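Local atomic coordinates of T9SS C-terminal target domain-containing protein (Bacteroides cellulosilyticus, PDB entry 5JVK), a protein that belongs to glycoside hydrolase family 39 and probably hydrolyses O-glycosidic bonds. Residues S196-C200 with P235-V240; N213-E219 with N248-I254. One frame throughout, in Å; residues are numbered along the deposited sequence.

Contact 1: S196-C200 with P235-V240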
ATOM      1  N   SER A 196      23.328  25.004  -5.527  1.00 51.01           N
ATOM      2  CA  SER A 196      22.696  23.683  -5.652  1.00 50.50           C
ATOM      3  C   SER A 196      21.274  23.631  -5.090  1.00 49.97           C
ATOM      4  O   SER A 196      20.431  22.896  -5.611  1.00 49.42           O
ATOM      5  CB  SER A 196      23.560  22.610  -4.987  1.00 50.74           C
ATOM      6  OG  SER A 196      23.735  22.876  -3.607  1.00 51.12           O
ATOM      7  N   ARG A 197      21.015  24.392  -4.026  1.00 49.01           N
ATOM      8  CA  ARG A 197      19.653  24.571  -3.514  1.00 49.11           C
ATOM      9  C   ARG A 197      18.742  25.222  -4.549  1.00 50.03           C
ATOM     10  O   ARG A 197      17.593  24.807  -4.720  1.00 50.97           O
ATOM     11  CB  ARG A 197      19.648  25.425  -2.249  1.00 48.63           C
ATOM     12  CG  ARG A 197      20.240  24.739  -1.032  1.00 48.60           C
ATOM     13  CD  ARG A 197      20.483  25.734   0.086  1.00 49.11           C
ATOM     14  NE  ARG A 197      21.404  25.211   1.090  1.00 49.77           N
ATOM     15  CZ  ARG A 197      21.923  25.921   2.091  1.00 50.68           C
ATOM     16  NH1 ARG A 197      21.617  27.209   2.257  1.00 51.11           N
ATOM     17  NH2 ARG A 197      22.759  25.337   2.943  1.00 51.54           N
ATOM     18  N   LEU A 198      19.263  26.245  -5.225  1.00 50.59           N
ATOM     19  CA  LEU A 198      18.538  26.930  -6.297  1.00 50.41           C
ATOM     20  C   LEU A 198      18.294  25.991  -7.481  1.00 49.10           C
ATOM     21  O   LEU A 198      17.200  25.970  -8.046  1.00 49.52           O
ATOM     22  CB  LEU A 198      19.308  28.173  -6.763  1.00 51.29           C
ATOM     23  CG  LEU A 198      18.499  29.210  -7.553  1.00 51.47           C
ATOM     24  CD1 LEU A 198      17.668  30.070  -6.609  1.00 51.74           C
ATOM     25  CD2 LEU A 198      19.411  30.082  -8.404  1.00 51.45           C
ATOM     26  N   GLY A 199      19.321  25.224  -7.847  1.00 47.63           N
ATOM     27  CA  GLY A 199      19.226  24.244  -8.927  1.00 47.48           C
ATOM     28  C   GLY A 199      18.203  23.156  -8.669  1.00 47.51           C
ATOM     29  O   GLY A 199      17.485  22.751  -9.583  1.00 48.70           O
ATOM     30  N   CYS A 200      18.148  22.686  -7.422  1.00 47.18           N
ATOM     31  CA  CYS A 200      17.154  21.700  -6.979  1.00 45.96           C
ATOM     32  C   CYS A 200      15.743  22.276  -7.040  1.00 45.11           C
ATOM     33  O   CYS A 200      14.821  21.617  -7.529  1.00 45.20           O
ATOM     34  CB  CYS A 200      17.462  21.239  -5.548  1.00 46.63           C
ATOM     35  SG  CYS A 200      16.491  19.830  -4.957  1.00 46.26           S
ATOM     36  N   PRO A 235      17.145  24.895   5.134  1.00 43.66           N
ATOM     37  CA  PRO A 235      17.664  25.806   4.107  1.00 44.35           C
ATOM     38  C   PRO A 235      17.252  25.456   2.678  1.00 44.16           C
ATOM     39  O   PRO A 235      16.821  26.341   1.938  1.00 45.60           O
ATOM     40  CB  PRO A 235      19.179  25.680   4.272  1.00 44.90           C
ATOM     41  CG  PRO A 235      19.353  25.446   5.727  1.00 44.49           C
ATOM     42  CD  PRO A 235      18.162  24.637   6.172  1.00 44.23           C
ATOM     43  N   LEU A 236      17.385  24.185   2.304  1.00 43.77           N
ATOM     44  CA  LEU A 236      16.944  23.709   0.989  1.00 44.17           C
ATOM     45  C   LEU A 236      15.442  23.934   0.814  1.00 44.33           C
ATOM     46  O   LEU A 236      14.997  24.408  -0.230  1.00 45.47           O
ATOM     47  CB  LEU A 236      17.301  22.224   0.808  1.00 44.31           C
ATOM     48  CG  LEU A 236      16.973  21.470  -0.495  1.00 44.92           C
ATOM     49  CD1 LEU A 236      15.510  21.078  -0.586  1.00 45.63           C
ATOM     50  CD2 LEU A 236      17.367  22.249  -1.739  1.00 45.16           C
ATOM     51  N   LEU A 237      14.676  23.600   1.848  1.00 43.71           N
ATOM     52  CA  LEU A 237      13.218  23.732   1.841  1.00 42.98           C
ATOM     53  C   LEU A 237      12.743  25.187   1.702  1.00 43.34           C
ATOM     54  O   LEU A 237      11.744  25.449   1.027  1.00 43.80           O
ATOM     55  CB  LEU A 237      12.646  23.107   3.120  1.00 42.51           C
ATOM     56  CG  LEU A 237      11.135  22.952   3.296  1.00 42.25           C
ATOM     57  CD1 LEU A 237      10.540  22.090   2.188  1.00 41.81           C
ATOM     58  CD2 LEU A 237      10.833  22.376   4.680  1.00 42.10           C
ATOM     59  N   LYS A 238      13.461  26.120   2.336  1.00 43.20           N
ATOM     60  CA  LYS A 238      13.139  27.560   2.254  1.00 42.02           C
ATOM     61  C   LYS A 238      13.284  28.154   0.847  1.00 41.41           C
ATOM     62  O   LYS A 238      12.639  29.155   0.537  1.00 41.56           O
ATOM     63  CB  LYS A 238      13.983  28.372   3.250  1.00 41.48           C
ATOM     64  CG  LYS A 238      13.463  28.314   4.677  1.00 41.26           C
ATOM     65  CD  LYS A 238      14.390  29.013   5.658  1.00 40.75           C
ATOM     66  CE  LYS A 238      13.714  29.190   7.011  1.00 40.36           C
ATOM     67  NZ  LYS A 238      14.658  29.612   8.080  1.00 40.25           N
ATOM     68  N   VAL A 239      14.136  27.547   0.019  1.00 40.88           N
ATOM     69  CA  VAL A 239      14.282  27.926  -1.391  1.00 40.75           C
ATOM     70  C   VAL A 239      13.258  27.178  -2.255  1.00 40.66           C
ATOM     71  O   VAL A 239      12.594  27.792  -3.090  1.00 41.10           O
ATOM     72  CB  VAL A 239      15.719  27.656  -1.912  1.00 40.70           C
ATOM     73  CG1 VAL A 239      15.860  28.054  -3.380  1.00 40.69           C
ATOM     74  CG2 VAL A 239      16.745  28.394  -1.058  1.00 40.43           C
ATOM     75  N   VAL A 240      13.130  25.865  -2.045  1.00 40.34           N
ATOM     76  CA  VAL A 240      12.251  25.008  -2.865  1.00 39.93           C
ATOM     77  C   VAL A 240      10.762  25.361  -2.745  1.00 39.38           C
ATOM     78  O   VAL A 240      10.060  25.400  -3.756  1.00 39.63           O
ATOM     79  CB  VAL A 240      12.471  23.498  -2.557  1.00 39.74           C
ATOM     80  CG1 VAL A 240      11.407  22.617  -3.211  1.00 39.91           C
ATOM     81  CG2 VAL A 240      13.852  23.062  -3.023  1.00 39.57           C
TER
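Arg197 reaches from helix 194-211 across Pro235 and Leu236 of helix 229-247. Pro235 CB lies over the centre of one face of its guanidinium, 3.4 Å above the plane, and is 3.5 Å from Arg197 NH1. This is a van der Waals contact between a charged flat group and an apolar ring carbon. CG of Arg197 stands anti to its carbonyl carbon (chi1 -70°), and the chain runs on extended to NE, which carries the guanidinium across the gap between the helices. A sulfate ion, probably from the crystallisation liquor, is bound about 6 Å from the side chain of Arg197.

The rest of the interface is apolar packing. CD2 of Leu236 packs against the backbone end of the Arg197 side chain, 3.7 Å from Arg197 CA. The same methyl lies 3.9 Å from Cys200 CB, one turn further along helix 194-211. Leu236 CG is anti to the backbone N (chi1 -179°), and this brings its branched end nearer to the other helix. With an alanine at position 197, Pro235 CB would probably lose the guanidinium that faces it, and Leu236 CD2 its contact with CG.

Val239 continues the row. Its CG1 lies 3.9 Å from Arg197 O and 4.2 Å from Leu198 CD1, at the more exposed margin. Val240 takes a smaller part and also touches Ala201 and Leu204 further along helix 194-211. Leu236 and Val240 both reach Leu220 of strand 217-220, on the barrel side.

The two short helical segments pass 8.7 Å apart at a crossing angle of -46°. Such side-by-side packing of successive helices over the strands belongs to the outer layer of a (beta/alpha)8 barrel.

Contact 2: N213-E219 with N248-I254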
ATOM      1  N   ASN A 213      -1.619  19.908 -12.477  1.00 42.42           N
ATOM      2  CA  ASN A 213      -2.491  19.218 -11.516  1.00 41.82           C
ATOM      3  C   ASN A 213      -2.752  17.747 -11.879  1.00 40.71           C
ATOM      4  O   ASN A 213      -3.632  17.107 -11.302  1.00 41.21           O
ATOM      5  CB  ASN A 213      -3.795  20.001 -11.329  1.00 42.08           C
ATOM      6  CG  ASN A 213      -3.575  21.330 -10.621  1.00 43.64           C
ATOM      7  OD1 ASN A 213      -2.444  21.817 -10.516  1.00 44.26           O
ATOM      8  ND2 ASN A 213      -4.655  21.923 -10.125  1.00 44.61           N
ATOM      9  N   ARG A 214      -1.967  17.212 -12.815  1.00 39.23           N
ATOM     10  CA  ARG A 214      -1.874  15.767 -13.019  1.00 38.17           C
ATOM     11  C   ARG A 214      -1.147  15.099 -11.839  1.00 37.12           C
ATOM     12  O   ARG A 214      -1.362  13.917 -11.565  1.00 36.46           O
ATOM     13  CB  ARG A 214      -1.144  15.450 -14.328  1.00 38.01           C
ATOM     14  CG  ARG A 214      -1.813  16.007 -15.581  1.00 37.72           C
ATOM     15  CD  ARG A 214      -0.966  15.744 -16.818  1.00 37.44           C
ATOM     16  NE  ARG A 214      -1.025  14.343 -17.239  1.00 36.96           N
ATOM     17  CZ  ARG A 214      -0.203  13.766 -18.116  1.00 36.63           C
ATOM     18  NH1 ARG A 214       0.779  14.449 -18.705  1.00 36.46           N
ATOM     19  NH2 ARG A 214      -0.363  12.478 -18.412  1.00 36.84           N
ATOM     20  N   VAL A 215      -0.277  15.865 -11.171  1.00 35.99           N
ATOM     21  CA  VAL A 215       0.412  15.447  -9.949  1.00 34.54           C
ATOM     22  C   VAL A 215       0.289  16.563  -8.904  1.00 33.51           C
ATOM     23  O   VAL A 215       0.937  17.602  -9.022  1.00 33.78           O
ATOM     24  CB  VAL A 215       1.904  15.151 -10.230  1.00 34.57           C
ATOM     25  CG1 VAL A 215       2.622  14.709  -8.957  1.00 34.72           C
ATOM     26  CG2 VAL A 215       2.044  14.095 -11.323  1.00 34.32           C
ATOM     27  N   THR A 216      -0.548  16.339  -7.891  1.00 32.68           N
ATOM     28  CA  THR A 216      -0.800  17.323  -6.825  1.00 31.76           C
ATOM     29  C   THR A 216      -0.022  17.066  -5.523  1.00 30.86           C
ATOM     30  O   THR A 216      -0.110  17.871  -4.593  1.00 30.10           O
ATOM     31  CB  THR A 216      -2.308  17.406  -6.499  1.00 31.80           C
ATOM     32  OG1 THR A 216      -2.831  16.088  -6.296  1.00 31.70           O
ATOM     33  CG2 THR A 216      -3.064  18.067  -7.637  1.00 31.89           C
ATOM     34  N   GLU A 217       0.728  15.962  -5.457  1.00 30.26           N
ATOM     35  CA  GLU A 217       1.519  15.609  -4.271  1.00 30.14           C
ATOM     36  C   GLU A 217       2.981  15.386  -4.655  1.00 29.91           C
ATOM     37  O   GLU A 217       3.294  14.459  -5.409  1.00 29.25           O
ATOM     38  CB  GLU A 217       0.968  14.346  -3.599  1.00 30.10           C
ATOM     39  CG  GLU A 217      -0.375  14.523  -2.902  1.00 29.97           C
ATOM     40  CD  GLU A 217      -1.560  14.482  -3.852  1.00 30.03           C
ATOM     41  OE1 GLU A 217      -1.662  13.527  -4.649  1.00 30.24           O
ATOM     42  OE2 GLU A 217      -2.395  15.408  -3.803  1.00 29.99           O
ATOM     43  N   TRP A 218       3.863  16.238  -4.128  1.00 29.97           N
ATOM     44  CA  TRP A 218       5.298  16.181  -4.400  1.00 29.74           C
ATOM     45  C   TRP A 218       6.062  16.080  -3.087  1.00 29.62           C
ATOM     46  O   TRP A 218       5.887  16.920  -2.201  1.00 28.98           O
ATOM     47  CB  TRP A 218       5.743  17.428  -5.161  1.00 30.19           C
ATOM     48  CG  TRP A 218       5.191  17.522  -6.552  1.00 30.49           C
ATOM     49  CD1 TRP A 218       4.033  18.136  -6.935  1.00 30.60           C
ATOM     50  CD2 TRP A 218       5.779  16.992  -7.747  1.00 30.76           C
ATOM     51  NE1 TRP A 218       3.861  18.019  -8.294  1.00 31.15           N
ATOM     52  CE2 TRP A 218       4.918  17.323  -8.820  1.00 31.03           C
ATOM     53  CE3 TRP A 218       6.951  16.270  -8.018  1.00 30.96           C
ATOM     54  CZ2 TRP A 218       5.190  16.954 -10.146  1.00 30.92           C
ATOM     55  CZ3 TRP A 218       7.223  15.902  -9.341  1.00 30.97           C
ATOM     56  CH2 TRP A 218       6.344  16.247 -10.386  1.00 30.84           C
ATOM     57  N   GLU A 219       6.910  15.055  -2.976  1.00 29.95           N
ATOM     58  CA  GLU A 219       7.663  14.767  -1.755  1.00 30.11           C
ATOM     59  C   GLU A 219       9.130  15.098  -1.987  1.00 30.30           C
ATOM     60  O   GLU A 219       9.750  14.559  -2.899  1.00 29.93           O
ATOM     61  CB  GLU A 219       7.494  13.292  -1.373  1.00 30.25           C
ATOM     62  CG  GLU A 219       8.063  12.901  -0.014  1.00 30.28           C
ATOM     63  CD  GLU A 219       7.848  11.432   0.321  1.00 30.07           C
ATOM     64  OE1 GLU A 219       7.590  10.626  -0.600  1.00 29.97           O
ATOM     65  OE2 GLU A 219       7.942  11.071   1.513  1.00 29.67           O
ATOM     66  N   ASN A 248       2.910  26.325  -9.181  1.00 46.23           N
ATOM     67  CA  ASN A 248       1.628  25.634  -8.995  1.00 44.50           C
ATOM     68  C   ASN A 248       1.192  25.764  -7.528  1.00 44.13           C
ATOM     69  O   ASN A 248       1.643  24.993  -6.682  1.00 44.79           O
ATOM     70  CB  ASN A 248       1.753  24.158  -9.406  1.00 43.59           C
ATOM     71  CG  ASN A 248       0.411  23.436  -9.485  1.00 43.00           C
ATOM     72  OD1 ASN A 248      -0.609  23.905  -8.975  1.00 42.23           O
ATOM     73  ND2 ASN A 248       0.416  22.268 -10.116  1.00 42.81           N
ATOM     74  N   PRO A 249       0.319  26.749  -7.219  1.00 43.53           N
ATOM     75  CA  PRO A 249      -0.180  26.909  -5.841  1.00 42.85           C
ATOM     76  C   PRO A 249      -1.014  25.739  -5.303  1.00 42.61           C
ATOM     77  O   PRO A 249      -1.112  25.575  -4.086  1.00 41.60           O
ATOM     78  CB  PRO A 249      -1.050  28.171  -5.922  1.00 42.77           C
ATOM     79  CG  PRO A 249      -0.570  28.903  -7.122  1.00 43.20           C
ATOM     80  CD  PRO A 249      -0.139  27.847  -8.093  1.00 43.42           C
ATOM     81  N   ASP A 250      -1.602  24.943  -6.198  1.00 43.25           N
ATOM     82  CA  ASP A 250      -2.541  23.878  -5.818  1.00 43.02           C
ATOM     83  C   ASP A 250      -1.905  22.573  -5.313  1.00 41.24           C
ATOM     84  O   ASP A 250      -2.627  21.714  -4.807  1.00 41.75           O
ATOM     85  CB  ASP A 250      -3.479  23.555  -6.995  1.00 44.01           C
ATOM     86  CG  ASP A 250      -4.322  24.753  -7.431  1.00 45.04           C
ATOM     87  OD1 ASP A 250      -4.603  25.646  -6.597  1.00 45.23           O
ATOM     88  OD2 ASP A 250      -4.713  24.790  -8.618  1.00 45.97           O
ATOM     89  N   ILE A 251      -0.587  22.410  -5.441  1.00 39.31           N
ATOM     90  CA  ILE A 251       0.070  21.187  -4.952  1.00 37.76           C
ATOM     91  C   ILE A 251       0.184  21.162  -3.425  1.00 36.11           C
ATOM     92  O   ILE A 251       0.044  22.191  -2.756  1.00 35.35           O
ATOM     93  CB  ILE A 251       1.483  20.953  -5.556  1.00 37.55           C
ATOM     94  CG1 ILE A 251       2.520  21.960  -5.027  1.00 37.70           C
ATOM     95  CG2 ILE A 251       1.438  20.975  -7.078  1.00 37.69           C
ATOM     96  CD1 ILE A 251       3.945  21.479  -5.177  1.00 37.90           C
ATOM     97  N   THR A 252       0.444  19.967  -2.901  1.00 34.24           N
ATOM     98  CA  THR A 252       0.858  19.775  -1.518  1.00 32.82           C
ATOM     99  C   THR A 252       2.344  19.417  -1.543  1.00 31.93           C
ATOM    100  O   THR A 252       2.717  18.318  -1.969  1.00 31.43           O
ATOM    101  CB  THR A 252       0.040  18.660  -0.846  1.00 32.61           C
ATOM    102  OG1 THR A 252      -1.355  18.928  -1.023  1.00 32.51           O
ATOM    103  CG2 THR A 252       0.339  18.578   0.645  1.00 33.03           C
ATOM    104  N   LEU A 253       3.185  20.367  -1.135  1.00 30.93           N
ATOM    105  CA  LEU A 253       4.624  20.138  -1.007  1.00 30.26           C
ATOM    106  C   LEU A 253       4.892  19.422   0.313  1.00 29.63           C
ATOM    107  O   LEU A 253       4.587  19.956   1.383  1.00 29.89           O
ATOM    108  CB  LEU A 253       5.393  21.463  -1.077  1.00 30.07           C
ATOM    109  CG  LEU A 253       6.922  21.439  -1.265  1.00 30.14           C
ATOM    110  CD1 LEU A 253       7.670  21.030   0.002  1.00 30.03           C
ATOM    111  CD2 LEU A 253       7.330  20.554  -2.440  1.00 29.84           C
ATOM    112  N   ILE A 254       5.473  18.224   0.222  1.00 28.97           N
ATOM    113  CA  ILE A 254       5.652  17.330   1.369  1.00 28.41           C
ATOM    114  C   ILE A 254       7.137  17.206   1.732  1.00 28.24           C
ATOM    115  O   ILE A 254       7.942  16.752   0.919  1.00 27.94           O
ATOM    116  CB  ILE A 254       5.052  15.933   1.081  1.00 28.08           C
ATOM    117  CG1 ILE A 254       3.551  16.054   0.769  1.00 27.78           C
ATOM    118  CG2 ILE A 254       5.280  14.989   2.261  1.00 27.89           C
ATOM    119  CD1 ILE A 254       2.954  14.836   0.095  1.00 27.81           C
TER
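Thr216 and Trp218 exchange three backbone hydrogen bonds with Thr252 and Ile254. Thr252 N gives to Thr216 O at 2.8 Å, Trp218 N to Thr252 O at 3.2 Å, and Ile254 N to Trp218 O at 2.8 Å. The strands are parallel, with Glu217 beside Thr252, Trp218 beside Leu253 and Glu219 beside Ile254.

Before the strands, Asn213 holds the turn Asn248-Ile251 with both ends of its amide. Asn213 OD1 accepts from Asn248 ND2 at 2.9 Å. The donor comes close to end-on to the carbonyl, but the bond is bent at the hydrogen (145°). The two amides are almost coplanar. Asn213 ND2 gives a nearly straight bond (171°) to Asp250 OD2 at 3.2 Å, on the anti side of a carboxylate turned well away from the amide plane. Asn248 OD1 accepts from Asp250 N in an Asx turn, which helps fix the amide that meets Asn213.

Strands 217-220 and 252-255, joined by helix 229-247, form a beta-alpha-beta unit of the eight-stranded parallel barrel. Glu217, Glu219, Thr252 and Ile254 point into the barrel. Trp218 and Leu253 point out to the helices.

On that outer face, Ile251 CD1 meets Trp218 CD1 at 3.8 Å, obliquely to the ring. Ile251 CG2 also touches Trp218 CD1. Val215 CG1 packs over one face of the indole, toward its rim. Leu204, Ala207 and Val208 of helix 194-211 pack against Trp218 from further out.

Where the strand begins, Thr216 OG1 and Glu217 OE2 are 2.6 Å apart in a hydrogen bond. Inside the barrel, Glu219 CG packs near Ile254 CG2, while its buried carboxylate is held by a salt bridge to Arg134 and hydrogen bonds to Ser286 and Thr339.

The segments alternate along the chain: 196-200, 213-219, 235-240, 248-254. Helix 194-211 leads into strand 217-220, then helix 229-247 and strand 252-255. Contact 1 therefore joins the two helices and contact 2 the two strands of one continuous part of the barrel. Their centres are about 17 Å apart. They meet directly where Leu237 CD1, on helix 229-247, packs 3.8 Å from Leu253 CD1. Contact 1 lies in the outer helical layer, contact 2 in the barrel wall. In related clan GH-A hydrolases the acid/base glutamate follows the fourth barrel strand, so the C-terminal ends of these strands probably face the active site here.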